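Local coordinates for protein amine Dehydrogenase (Pseudomonas putida, PDB 1JMX) that probably serves as the beta-propeller subunit of a three-chain quinohemoprotein amine dehydrogenase, which oxidises primary amines and passes the electrons on through heme c, at residues I15-N18 with N22-V25; M49-P52 with A57-L60; D66-D71 with C75-H80; N292-Y297 with V329-L334. One frame throughout, in Å; residues are numbered along the deposited sequence.

In the fold
Three of the four contacts are beta hairpins, in two neighbouring blades of the propeller. Contact 1 touches contact 2 where Ile15 CD1 packs on Met50 SD at 3.7 Å and Leu23 CD1 on Ala57 CB at 4.0 Å, so the two blades meet face to face. Contacts 2 and 3 share one four-stranded blade, their centres about 9 Å apart. Contact 4 lies about 29 Å from contact 3, centre to centre, and reaches contact 1 through Leu334 CD1, 3.7 Å from Val16 CG2. The heme c site at Leu116-Tyr120 belongs to none of them, but Ile67 of contact 3 packs on strand 105-115, which runs up to it.

Contact 1 of 4, residues I15-N18 with N22-V25; sequences IVTN and NLHV
Ile15 sets its CG2 methyl against Leu23 CD2 at 4.0 Å, the two chains meeting at a slant on the face they share with Thr17. CG1 is wedged between the backbone N and the carbonyl carbon (chi1 59°), which leaves CG2 as the branch beside Leu23 while CD1 goes on to the neighbouring blade. From Ile15 CA a C-H points at His24 O, 3.3 Å away. At Val16 the backbone is tied both ways: Val16 O takes the N-H of His24 at 2.9 Å in a nearly straight bond, and Val16 N reaches His24 O at 3.3 Å. Val16 CG2 lies across the CB of His24, 4.1 Å off. Thr17 turns back to the Ile15 face, and its OG1 is hydrogen-bonded to Gly46 O and Thr342 OG1, outside the hairpin, while Thr17 CA approaches Asn22 O at 3.2 Å. Asn18 closes the ladder, with Asn18 N bonded to Asn22 O at 3.0 Å and Asn22 N to Asn18 O at 3.2 Å. The amides of Asn18 and Asn22 lie side by side with planes 5° apart. The buried His24 ND1 has no partner in the model. A valine in place of Asn18 would probably leave the Asn22 amide without its polar neighbour and free to turn. The hairpin provides two strands of a propeller blade whose innermost strand is the C-terminal strand 345-348, bound to strand 12-18: the Velcro closure characteristic of beta-propellers.

Contact 2 of 4, residues M49-P52 with A57-L60; sequences MMAP and AYVL
Met49 O receives the N-H of Tyr58 at 2.9 Å, and the bond is nearly straight, 173° at the hydrogen. The return bond, Met49 N to Tyr58 O, is 3.0 Å long and more bent, at 152°. Together they make Met49 and Tyr58 the hydrogen-bonded pair of a beta hairpin, the two innermost strands of a four-stranded propeller blade. One residue further on, Met50 and Ala57 form a non-hydrogen-bonded pair, their CA atoms 4.5 Å apart. Met50 N, which points away from strand 56-61, is bonded to Gln204 OE1, which comes in from a loop.

The side chains split between two faces. On one, the Met50 side chain bends at both chi2 and chi3, and this folds SD back over Ala57, 3.8 Å from its CB. The pair is not left alone: Ile15 and Leu23 of the preceding blade and Leu72 of a loop press on the same patch, making it an apolar seam between blades. On the Tyr58 side the ring is laid back toward the turn, chi1 of -74° holding CG next to the backbone N. That brings one edge of the ring to the strand end, where Ala51 has already left the sheet. Its methyl meets the ring in plane rather than over a face, with Ala51 CB 3.5 Å from Tyr58 CE1 and 3.9 Å from Tyr58 CD1.

Contact 3 of 4, residues D66-D71 with C75-H80; sequences DIYGID and CKNTFH
Tyr68 swings its ring off with CG anti to the carbonyl carbon (chi1 -50°), whereas His80 sends its imidazole out with CG anti to the backbone N (chi1 171°); the two torsions lay the rings alongside each other, planes 16° apart. The rings are displaced along each other, with little of one over the other, and the near touch is Tyr68 CE2 to His80 ND1 at 3.4 Å. Beyond it the Tyr68 hydroxyl is bonded to Asp41. A serine in place of Tyr68 would probably open a gap beside the imidazole, leaving it free to turn, and leave Asp41 without the phenol OH, which the short serine could not bring to it.

Gly69 N is bonded to Phe79 O at 2.8 Å, the N-H arriving from above the carbonyl plane. The ladder then slips by one residue: Gly69 O takes Thr78 N at 2.8 Å and, weakly, Phe79 N at 3.4 Å. Thr78 and Phe79 facing one glycine are a classic beta bulge. Gly69, with no side chain, lies close against Phe79 CB. Past the bulge Asp71 N binds Lys76 O at 2.8 Å, and Ile70 CD1 rests on Asn77 CA at 3.8 Å.

This outer hairpin of the blade is locked at its turn. Cys75 is joined by a disulfide to Cys37 in strand 32-38 of the adjacent blade, while the Asp71 carboxylate holds Thr74, the backbone N of Asp73 and, as a salt bridge, Arg55. So many donors around one buried carboxylate would be expected to keep it ionised and the turn rigid.

Contact 4 of 4, residues N292-Y297 with V329-L334; sequences NLDHTY and VKNIKL
A single water carries the link between Tyr297 and Asn331. It gives a proton to Tyr297 OH at 2.6 Å and accepts one from Asn331 ND2 at 2.8 Å, whereas Tyr297 OH and Asn331 ND2 themselves stay 3.8 Å apart. Ring and amide planes are only 15° from parallel although the side chains slant across each other. A chi1 of -70° keeps Asn331 CG beside its backbone N, and the amide is directed to the water.

The charged and polar bonds run through third parties. Lys328 NZ forms a salt bridge with Asp294 and a hydrogen bond with Asn331 OD1, so one ammonium joins the loop to the strand. Asp317, on strand 317-322, binds two loop residues, OD1 to His295 NE2 and OD2 to Tyr297 OH.

In the beta-propeller, residues 292-297 make the link from the outermost strand of one blade, 286-292, to the first strand of the next, 299-302; residues 329-333 lie on the outermost strand of that next blade, 327-333, and Leu334 follows it. The contact therefore joins the inter-blade loop to the outer edge of the next blade, and near the start of the rim strand Val329 and Lys330 both face Val320 in a classic beta bulge.

Within the loop, rings pack on each other. His295 CE1 sits 3.4 Å above the plane of the Tyr297 ring, toward its rim, and from outside the loop Phe315 meets the imidazole as well. His295 ND1 is held by Thr296 O at 2.8 Å, arriving from above that carbonyl's plane. Thr296 in turn is hydrogen-bonded to the backbone of a neighbouring chain, and an apolar side chain of that chain packs on His295.

Contact 1 of 4, residues I15-N18 with N22-V25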
loop_
_atom_site.group_PDB
_atom_site.type_symbol
_atom_site.label_atom_id
_atom_site.label_comp_id
_atom_site.label_asym_id
_atom_site.label_seq_id
_atom_site.Cartn_x
_atom_site.Cartn_y
_atom_site.Cartn_z
ATOM N N ILE B 15 3.085 31.781 -10.590
ATOM C CA ILE B 15 1.815 31.233 -10.159
ATOM C C ILE B 15 2.017 29.855 -9.558
ATOM O O ILE B 15 2.876 29.087 -9.997
ATOM C CB ILE B 15 0.777 31.141 -11.283
ATOM C CG1 ILE B 15 1.285 30.260 -12.426
ATOM C CG2 ILE B 15 0.396 32.526 -11.746
ATOM C CD1 ILE B 15 0.192 29.879 -13.418
ATOM N N VAL B 16 1.255 29.585 -8.507
ATOM C CA VAL B 16 1.291 28.306 -7.816
ATOM C C VAL B 16 -0.113 28.025 -7.312
ATOM O O VAL B 16 -0.826 28.934 -6.896
ATOM C CB VAL B 16 2.267 28.298 -6.586
ATOM C CG1 VAL B 16 3.708 28.373 -7.035
ATOM C CG2 VAL B 16 1.951 29.437 -5.628
ATOM N N THR B 17 -0.539 26.777 -7.410
ATOM C CA THR B 17 -1.852 26.429 -6.906
ATOM C C THR B 17 -1.678 25.771 -5.531
ATOM O O THR B 17 -0.720 25.047 -5.278
ATOM C CB THR B 17 -2.680 25.601 -7.921
ATOM O OG1 THR B 17 -2.003 24.379 -8.232
ATOM C CG2 THR B 17 -2.880 26.410 -9.207
ATOM N N ASN B 18 -2.625 26.076 -4.660
ATOM C CA ASN B 18 -2.644 25.680 -3.265
ATOM C C ASN B 18 -3.864 24.804 -3.048
ATOM O O ASN B 18 -4.889 25.029 -3.689
ATOM C CB ASN B 18 -2.759 26.982 -2.486
ATOM C CG ASN B 18 -2.701 26.795 -1.038
ATOM O OD1 ASN B 18 -1.628 26.694 -0.457
ATOM N ND2 ASN B 18 -3.866 26.790 -0.408
ATOM N N ASN B 22 -6.903 27.448 -4.433
ATOM C CA ASN B 22 -6.390 28.782 -4.722
ATOM C C ASN B 22 -5.318 28.778 -5.796
ATOM O O ASN B 22 -4.622 27.787 -6.012
ATOM C CB ASN B 22 -5.732 29.425 -3.487
ATOM C CG ASN B 22 -6.519 29.238 -2.213
ATOM O OD1 ASN B 22 -7.746 29.359 -2.194
ATOM N ND2 ASN B 22 -5.802 28.963 -1.120
ATOM N N LEU B 23 -5.176 29.931 -6.429
ATOM C CA LEU B 23 -4.147 30.164 -7.424
ATOM C C LEU B 23 -3.577 31.458 -6.881
ATOM O O LEU B 23 -4.295 32.442 -6.725
ATOM C CB LEU B 23 -4.733 30.374 -8.822
ATOM C CG LEU B 23 -3.731 30.601 -9.964
ATOM C CD1 LEU B 23 -4.388 30.275 -11.292
ATOM C CD2 LEU B 23 -3.209 32.041 -9.973
ATOM N N HIS B 24 -2.308 31.430 -6.509
ATOM C CA HIS B 24 -1.657 32.603 -5.961
ATOM C C HIS B 24 -0.666 33.188 -6.929
ATOM O O HIS B 24 -0.015 32.466 -7.679
ATOM C CB HIS B 24 -0.931 32.243 -4.671
ATOM C CG HIS B 24 -1.817 31.633 -3.637
ATOM N ND1 HIS B 24 -1.774 30.295 -3.317
ATOM C CD2 HIS B 24 -2.784 32.176 -2.862
ATOM C CE1 HIS B 24 -2.677 30.041 -2.388
ATOM N NE2 HIS B 24 -3.304 31.164 -2.096
ATOM N N VAL B 25 -0.575 34.509 -6.925
ATOM C CA VAL B 25 0.372 35.207 -7.771
ATOM C C VAL B 25 1.459 35.704 -6.825
ATOM O O VAL B 25 1.179 36.387 -5.839
ATOM C CB VAL B 25 -0.272 36.402 -8.508
ATOM C CG1 VAL B 25 0.752 37.065 -9.410
ATOM C CG2 VAL B 25 -1.458 35.935 -9.329
#

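Contact 2 of 4, residues M49-P52 with A57-L60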
loop_
_atom_site.group_PDB
_atom_site.type_symbol
_atom_site.label_atom_id
_atom_site.label_comp_id
_atom_site.label_asym_id
_atom_site.label_seq_id
_atom_site.Cartn_x
_atom_site.Cartn_y
_atom_site.Cartn_z
ATOM N N MET B 49 -0.432 26.379 -16.392
ATOM C CA MET B 49 0.488 26.869 -17.415
ATOM C C MET B 49 -0.046 28.199 -17.930
ATOM O O MET B 49 -1.249 28.353 -18.140
ATOM C CB MET B 49 0.616 25.896 -18.586
ATOM C CG MET B 49 1.468 24.676 -18.301
ATOM S SD MET B 49 1.952 23.827 -19.812
ATOM C CE MET B 49 0.649 22.671 -19.997
ATOM N N MET B 50 0.851 29.164 -18.093
ATOM C CA MET B 50 0.500 30.489 -18.587
ATOM C C MET B 50 0.300 30.509 -20.094
ATOM O O MET B 50 1.063 29.890 -20.838
ATOM C CB MET B 50 1.590 31.491 -18.209
ATOM C CG MET B 50 1.625 31.823 -16.738
ATOM S SD MET B 50 0.015 32.386 -16.182
ATOM C CE MET B 50 -0.086 33.976 -16.998
ATOM N N ALA B 51 -0.736 31.213 -20.540
ATOM C CA ALA B 51 -1.023 31.334 -21.971
ATOM C C ALA B 51 -0.069 32.380 -22.538
ATOM O O ALA B 51 0.478 33.187 -21.790
ATOM C CB ALA B 51 -2.467 31.763 -22.194
ATOM N N PRO B 52 0.135 32.385 -23.870
ATOM C CA PRO B 52 1.031 33.342 -24.527
ATOM C C PRO B 52 0.708 34.825 -24.250
ATOM O O PRO B 52 1.508 35.704 -24.564
ATOM C CB PRO B 52 0.857 33.001 -26.010
ATOM C CG PRO B 52 0.539 31.551 -25.988
ATOM C CD PRO B 52 -0.444 31.460 -24.863
ATOM N N ALA B 57 -4.072 31.995 -17.123
ATOM C CA ALA B 57 -3.522 30.734 -16.643
ATOM C C ALA B 57 -4.526 29.627 -16.935
ATOM O O ALA B 57 -5.716 29.783 -16.677
ATOM C CB ALA B 57 -3.254 30.807 -15.140
ATOM N N TYR B 58 -4.063 28.543 -17.545
ATOM C CA TYR B 58 -4.936 27.407 -17.817
ATOM C C TYR B 58 -4.579 26.323 -16.810
ATOM O O TYR B 58 -3.411 25.966 -16.668
ATOM C CB TYR B 58 -4.802 26.931 -19.265
ATOM C CG TYR B 58 -5.466 27.878 -20.245
ATOM C CD1 TYR B 58 -4.748 28.924 -20.830
ATOM C CD2 TYR B 58 -6.818 27.748 -20.561
ATOM C CE1 TYR B 58 -5.359 29.808 -21.700
ATOM C CE2 TYR B 58 -7.438 28.632 -21.429
ATOM C CZ TYR B 58 -6.703 29.662 -21.999
ATOM O OH TYR B 58 -7.311 30.543 -22.867
ATOM N N VAL B 59 -5.596 25.838 -16.095
ATOM C CA VAL B 59 -5.429 24.851 -15.025
ATOM C C VAL B 59 -6.230 23.552 -15.147
ATOM O O VAL B 59 -7.447 23.575 -15.348
ATOM C CB VAL B 59 -5.798 25.497 -13.650
ATOM C CG1 VAL B 59 -5.393 24.593 -12.491
ATOM C CG2 VAL B 59 -5.150 26.869 -13.509
ATOM N N LEU B 60 -5.535 22.422 -15.016
ATOM C CA LEU B 60 -6.163 21.100 -15.040
ATOM C C LEU B 60 -6.581 20.934 -13.586
ATOM O O LEU B 60 -5.733 20.864 -12.699
ATOM C CB LEU B 60 -5.143 20.015 -15.394
ATOM C CG LEU B 60 -5.577 18.734 -16.118
ATOM C CD1 LEU B 60 -4.692 17.591 -15.647
ATOM C CD2 LEU B 60 -7.038 18.402 -15.898
#

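Contact 3 of 4, residues D66-D71 with C75-H80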
loop_
_atom_site.group_PDB
_atom_site.type_symbol
_atom_site.label_atom_id
_atom_site.label_comp_id
_atom_site.label_asym_id
_atom_site.label_seq_id
_atom_site.Cartn_x
_atom_site.Cartn_y
_atom_site.Cartn_z
ATOM N N ASP B 66 -11.279 18.416 -15.814
ATOM C CA ASP B 66 -11.653 19.696 -16.419
ATOM C C ASP B 66 -10.452 20.621 -16.593
ATOM O O ASP B 66 -9.445 20.471 -15.913
ATOM C CB ASP B 66 -12.659 20.437 -15.527
ATOM C CG ASP B 66 -13.954 19.688 -15.342
ATOM O OD1 ASP B 66 -14.907 19.970 -16.090
ATOM O OD2 ASP B 66 -14.025 18.832 -14.443
ATOM N N ILE B 67 -10.590 21.601 -17.481
ATOM C CA ILE B 67 -9.551 22.595 -17.733
ATOM C C ILE B 67 -10.204 23.980 -17.625
ATOM O O ILE B 67 -11.236 24.224 -18.234
ATOM C CB ILE B 67 -8.910 22.404 -19.121
ATOM C CG1 ILE B 67 -8.283 21.013 -19.212
ATOM C CG2 ILE B 67 -7.843 23.450 -19.357
ATOM C CD1 ILE B 67 -7.756 20.676 -20.571
ATOM N N TYR B 68 -9.641 24.853 -16.792
ATOM C CA TYR B 68 -10.171 26.201 -16.583
ATOM C C TYR B 68 -9.178 27.281 -16.997
ATOM O O TYR B 68 -7.968 27.105 -16.912
ATOM C CB TYR B 68 -10.526 26.422 -15.110
ATOM C CG TYR B 68 -11.374 25.331 -14.502
ATOM C CD1 TYR B 68 -10.803 24.124 -14.096
ATOM C CD2 TYR B 68 -12.746 25.493 -14.346
ATOM C CE1 TYR B 68 -11.577 23.104 -13.556
ATOM C CE2 TYR B 68 -13.530 24.477 -13.804
ATOM C CZ TYR B 68 -12.937 23.285 -13.413
ATOM O OH TYR B 68 -13.701 22.270 -12.892
ATOM N N GLY B 69 -9.706 28.396 -17.472
ATOM C CA GLY B 69 -8.866 29.505 -17.860
ATOM C C GLY B 69 -9.217 30.600 -16.880
ATOM O O GLY B 69 -10.397 30.925 -16.713
ATOM N N ILE B 70 -8.219 31.115 -16.173
ATOM C CA ILE B 70 -8.444 32.173 -15.199
ATOM C C ILE B 70 -7.624 33.399 -15.586
ATOM O O ILE B 70 -6.431 33.289 -15.854
ATOM C CB ILE B 70 -8.021 31.734 -13.755
ATOM C CG1 ILE B 70 -8.782 30.478 -13.309
ATOM C CG2 ILE B 70 -8.266 32.870 -12.755
ATOM C CD1 ILE B 70 -10.197 30.744 -12.855
ATOM N N ASP B 71 -8.273 34.555 -15.654
ATOM C CA ASP B 71 -7.584 35.799 -15.965
ATOM C C ASP B 71 -6.991 36.302 -14.653
ATOM O O ASP B 71 -7.722 36.693 -13.753
ATOM C CB ASP B 71 -8.566 36.828 -16.533
ATOM C CG ASP B 71 -8.004 38.245 -16.542
ATOM O OD1 ASP B 71 -8.806 39.190 -16.476
ATOM O OD2 ASP B 71 -6.772 38.433 -16.603
ATOM N N CYS B 75 -8.994 37.623 -11.729
ATOM C CA CYS B 75 -9.350 36.335 -11.144
ATOM C C CYS B 75 -10.605 35.751 -11.781
ATOM O O CYS B 75 -11.250 34.885 -11.190
ATOM C CB CYS B 75 -9.567 36.435 -9.631
ATOM S SG CYS B 75 -8.071 36.711 -8.651
ATOM N N LYS B 76 -10.935 36.198 -12.991
ATOM C CA LYS B 76 -12.133 35.716 -13.673
ATOM C C LYS B 76 -11.969 34.416 -14.457
ATOM O O LYS B 76 -11.018 34.245 -15.211
ATOM C CB LYS B 76 -12.699 36.795 -14.606
ATOM C CG LYS B 76 -14.115 36.477 -15.080
ATOM C CD LYS B 76 -14.392 36.963 -16.504
ATOM C CE LYS B 76 -14.525 38.481 -16.588
ATOM N NZ LYS B 76 -14.762 38.935 -18.000
ATOM N N ASN B 77 -12.929 33.514 -14.281
ATOM C CA ASN B 77 -12.958 32.232 -14.977
ATOM C C ASN B 77 -13.488 32.508 -16.391
ATOM O O ASN B 77 -14.692 32.639 -16.607
ATOM C CB ASN B 77 -13.878 31.264 -14.226
ATOM C CG ASN B 77 -13.929 29.885 -14.858
ATOM O OD1 ASN B 77 -13.104 29.537 -15.707
ATOM N ND2 ASN B 77 -14.898 29.088 -14.438
ATOM N N THR B 78 -12.565 32.624 -17.338
ATOM C CA THR B 78 -12.887 32.932 -18.729
ATOM C C THR B 78 -13.042 31.736 -19.669
ATOM O O THR B 78 -13.550 31.873 -20.787
ATOM C CB THR B 78 -11.812 33.858 -19.335
ATOM O OG1 THR B 78 -10.539 33.203 -19.277
ATOM C CG2 THR B 78 -11.744 35.176 -18.575
ATOM N N PHE B 79 -12.581 30.570 -19.238
ATOM C CA PHE B 79 -12.667 29.386 -20.071
ATOM C C PHE B 79 -12.883 28.160 -19.224
ATOM O O PHE B 79 -12.407 28.072 -18.097
ATOM C CB PHE B 79 -11.382 29.224 -20.882
ATOM C CG PHE B 79 -11.328 27.963 -21.691
ATOM C CD1 PHE B 79 -11.961 27.885 -22.924
ATOM C CD2 PHE B 79 -10.629 26.852 -21.225
ATOM C CE1 PHE B 79 -11.901 26.729 -23.686
ATOM C CE2 PHE B 79 -10.562 25.685 -21.980
ATOM C CZ PHE B 79 -11.201 25.626 -23.216
ATOM N N HIS B 80 -13.635 27.221 -19.771
ATOM C CA HIS B 80 -13.898 25.978 -19.086
ATOM C C HIS B 80 -14.226 24.888 -20.088
ATOM O O HIS B 80 -15.134 25.025 -20.906
ATOM C CB HIS B 80 -15.028 26.117 -18.071
ATOM C CG HIS B 80 -15.460 24.807 -17.493
ATOM N ND1 HIS B 80 -14.565 23.894 -16.982
ATOM C CD2 HIS B 80 -16.676 24.215 -17.425
ATOM C CE1 HIS B 80 -15.207 22.796 -16.627
ATOM N NE2 HIS B 80 -16.491 22.965 -16.886
#

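Contact 4 of 4, residues N292-Y297 with V329-L334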
loop_
_atom_site.group_PDB
_atom_site.type_symbol
_atom_site.label_atom_id
_atom_site.label_comp_id
_atom_site.label_asym_id
_atom_site.label_seq_id
_atom_site.Cartn_x
_atom_site.Cartn_y
_atom_site.Cartn_z
ATOM N N ASN B 292 20.659 20.460 2.350
ATOM C CA ASN B 292 19.597 19.777 3.091
ATOM C C ASN B 292 18.377 20.683 3.159
ATOM O O ASN B 292 18.504 21.900 3.294
ATOM C CB ASN B 292 20.061 19.405 4.502
ATOM C CG ASN B 292 21.168 18.380 4.490
ATOM O OD1 ASN B 292 21.203 17.487 3.632
ATOM N ND2 ASN B 292 22.097 18.509 5.426
ATOM N N LEU B 293 17.198 20.082 3.054
ATOM C CA LEU B 293 15.940 20.823 3.068
ATOM C C LEU B 293 15.196 20.709 4.391
ATOM O O LEU B 293 15.465 19.821 5.196
ATOM C CB LEU B 293 15.047 20.313 1.935
ATOM C CG LEU B 293 15.695 20.251 0.552
ATOM C CD1 LEU B 293 14.815 19.511 -0.410
ATOM C CD2 LEU B 293 15.965 21.653 0.062
ATOM N N ASP B 294 14.254 21.622 4.606
ATOM C CA ASP B 294 13.439 21.625 5.818
ATOM C C ASP B 294 12.433 20.477 5.753
ATOM O O ASP B 294 11.899 20.049 6.772
ATOM C CB ASP B 294 12.705 22.958 5.964
ATOM C CG ASP B 294 13.639 24.123 6.295
ATOM O OD1 ASP B 294 14.883 23.960 6.302
ATOM O OD2 ASP B 294 13.112 25.224 6.549
ATOM N N HIS B 295 12.161 20.018 4.533
ATOM C CA HIS B 295 11.254 18.907 4.265
ATOM C C HIS B 295 11.324 18.590 2.774
ATOM O O HIS B 295 12.036 19.264 2.025
ATOM C CB HIS B 295 9.809 19.216 4.711
ATOM C CG HIS B 295 9.197 20.414 4.046
ATOM N ND1 HIS B 295 8.656 20.369 2.780
ATOM C CD2 HIS B 295 9.014 21.682 4.485
ATOM C CE1 HIS B 295 8.164 21.553 2.468
ATOM N NE2 HIS B 295 8.370 22.368 3.485
ATOM N N THR B 296 10.627 17.541 2.353
ATOM C CA THR B 296 10.620 17.156 0.948
ATOM C C THR B 296 9.959 18.230 0.099
ATOM O O THR B 296 8.974 18.839 0.513
ATOM C CB THR B 296 9.862 15.829 0.733
ATOM O OG1 THR B 296 10.518 14.796 1.458
ATOM C CG2 THR B 296 9.834 15.437 -0.728
ATOM N N TYR B 297 10.567 18.509 -1.048
ATOM C CA TYR B 297 10.036 19.464 -2.013
ATOM C C TYR B 297 9.999 18.703 -3.338
ATOM O O TYR B 297 10.853 17.852 -3.588
ATOM C CB TYR B 297 10.927 20.703 -2.131
ATOM C CG TYR B 297 10.806 21.684 -0.982
ATOM C CD1 TYR B 297 11.716 21.663 0.073
ATOM C CD2 TYR B 297 9.793 22.646 -0.960
ATOM C CE1 TYR B 297 11.624 22.570 1.124
ATOM C CE2 TYR B 297 9.693 23.561 0.084
ATOM C CZ TYR B 297 10.610 23.514 1.126
ATOM O OH TYR B 297 10.498 24.384 2.190
ATOM N N VAL B 329 17.465 31.397 1.297
ATOM C CA VAL B 329 17.409 32.818 1.620
ATOM C C VAL B 329 16.160 33.103 2.447
ATOM O O VAL B 329 16.224 33.835 3.436
ATOM C CB VAL B 329 17.400 33.690 0.328
ATOM C CG1 VAL B 329 17.241 35.166 0.675
ATOM C CG2 VAL B 329 18.689 33.470 -0.465
ATOM N N LYS B 330 15.023 32.539 2.040
ATOM C CA LYS B 330 13.782 32.740 2.785
ATOM C C LYS B 330 12.684 31.775 2.389
ATOM O O LYS B 330 12.901 30.889 1.572
ATOM C CB LYS B 330 13.284 34.188 2.671
ATOM C CG LYS B 330 13.013 34.670 1.266
ATOM C CD LYS B 330 12.544 36.121 1.265
ATOM C CE LYS B 330 11.162 36.260 1.910
ATOM N NZ LYS B 330 10.520 37.599 1.645
ATOM N N ASN B 331 11.525 31.921 3.023
ATOM C CA ASN B 331 10.370 31.083 2.747
ATOM C C ASN B 331 9.160 31.957 2.542
ATOM O O ASN B 331 8.935 32.906 3.299
ATOM C CB ASN B 331 10.065 30.136 3.915
ATOM C CG ASN B 331 11.092 29.056 4.067
ATOM O OD1 ASN B 331 12.001 29.161 4.892
ATOM N ND2 ASN B 331 10.970 28.008 3.260
ATOM N N ILE B 332 8.389 31.634 1.511
ATOM C CA ILE B 332 7.159 32.348 1.212
ATOM C C ILE B 332 6.059 31.426 1.719
ATOM O O ILE B 332 5.928 30.294 1.253
ATOM C CB ILE B 332 6.988 32.575 -0.316
ATOM C CG1 ILE B 332 8.125 33.450 -0.853
ATOM C CG2 ILE B 332 5.625 33.214 -0.616
ATOM C CD1 ILE B 332 8.135 33.577 -2.352
ATOM N N LYS B 333 5.334 31.877 2.735
ATOM C CA LYS B 333 4.241 31.089 3.293
ATOM C C LYS B 333 2.969 31.423 2.515
ATOM O O LYS B 333 2.560 32.582 2.457
ATOM C CB LYS B 333 4.072 31.400 4.787
ATOM C CG LYS B 333 2.879 30.726 5.478
ATOM C CD LYS B 333 3.015 29.212 5.553
ATOM C CE LYS B 333 4.238 28.777 6.372
ATOM N NZ LYS B 333 4.370 27.283 6.453
ATOM N N LEU B 334 2.392 30.417 1.867
ATOM C CA LEU B 334 1.173 30.596 1.083
ATOM C C LEU B 334 -0.095 30.396 1.907
ATOM O O LEU B 334 -0.146 29.541 2.794
ATOM C CB LEU B 334 1.134 29.595 -0.065
ATOM C CG LEU B 334 2.240 29.607 -1.105
ATOM C CD1 LEU B 334 2.037 28.430 -2.037
ATOM C CD2 LEU B 334 2.208 30.918 -1.855
HETATM O O HOH W 1 12.424 25.602 3.375
#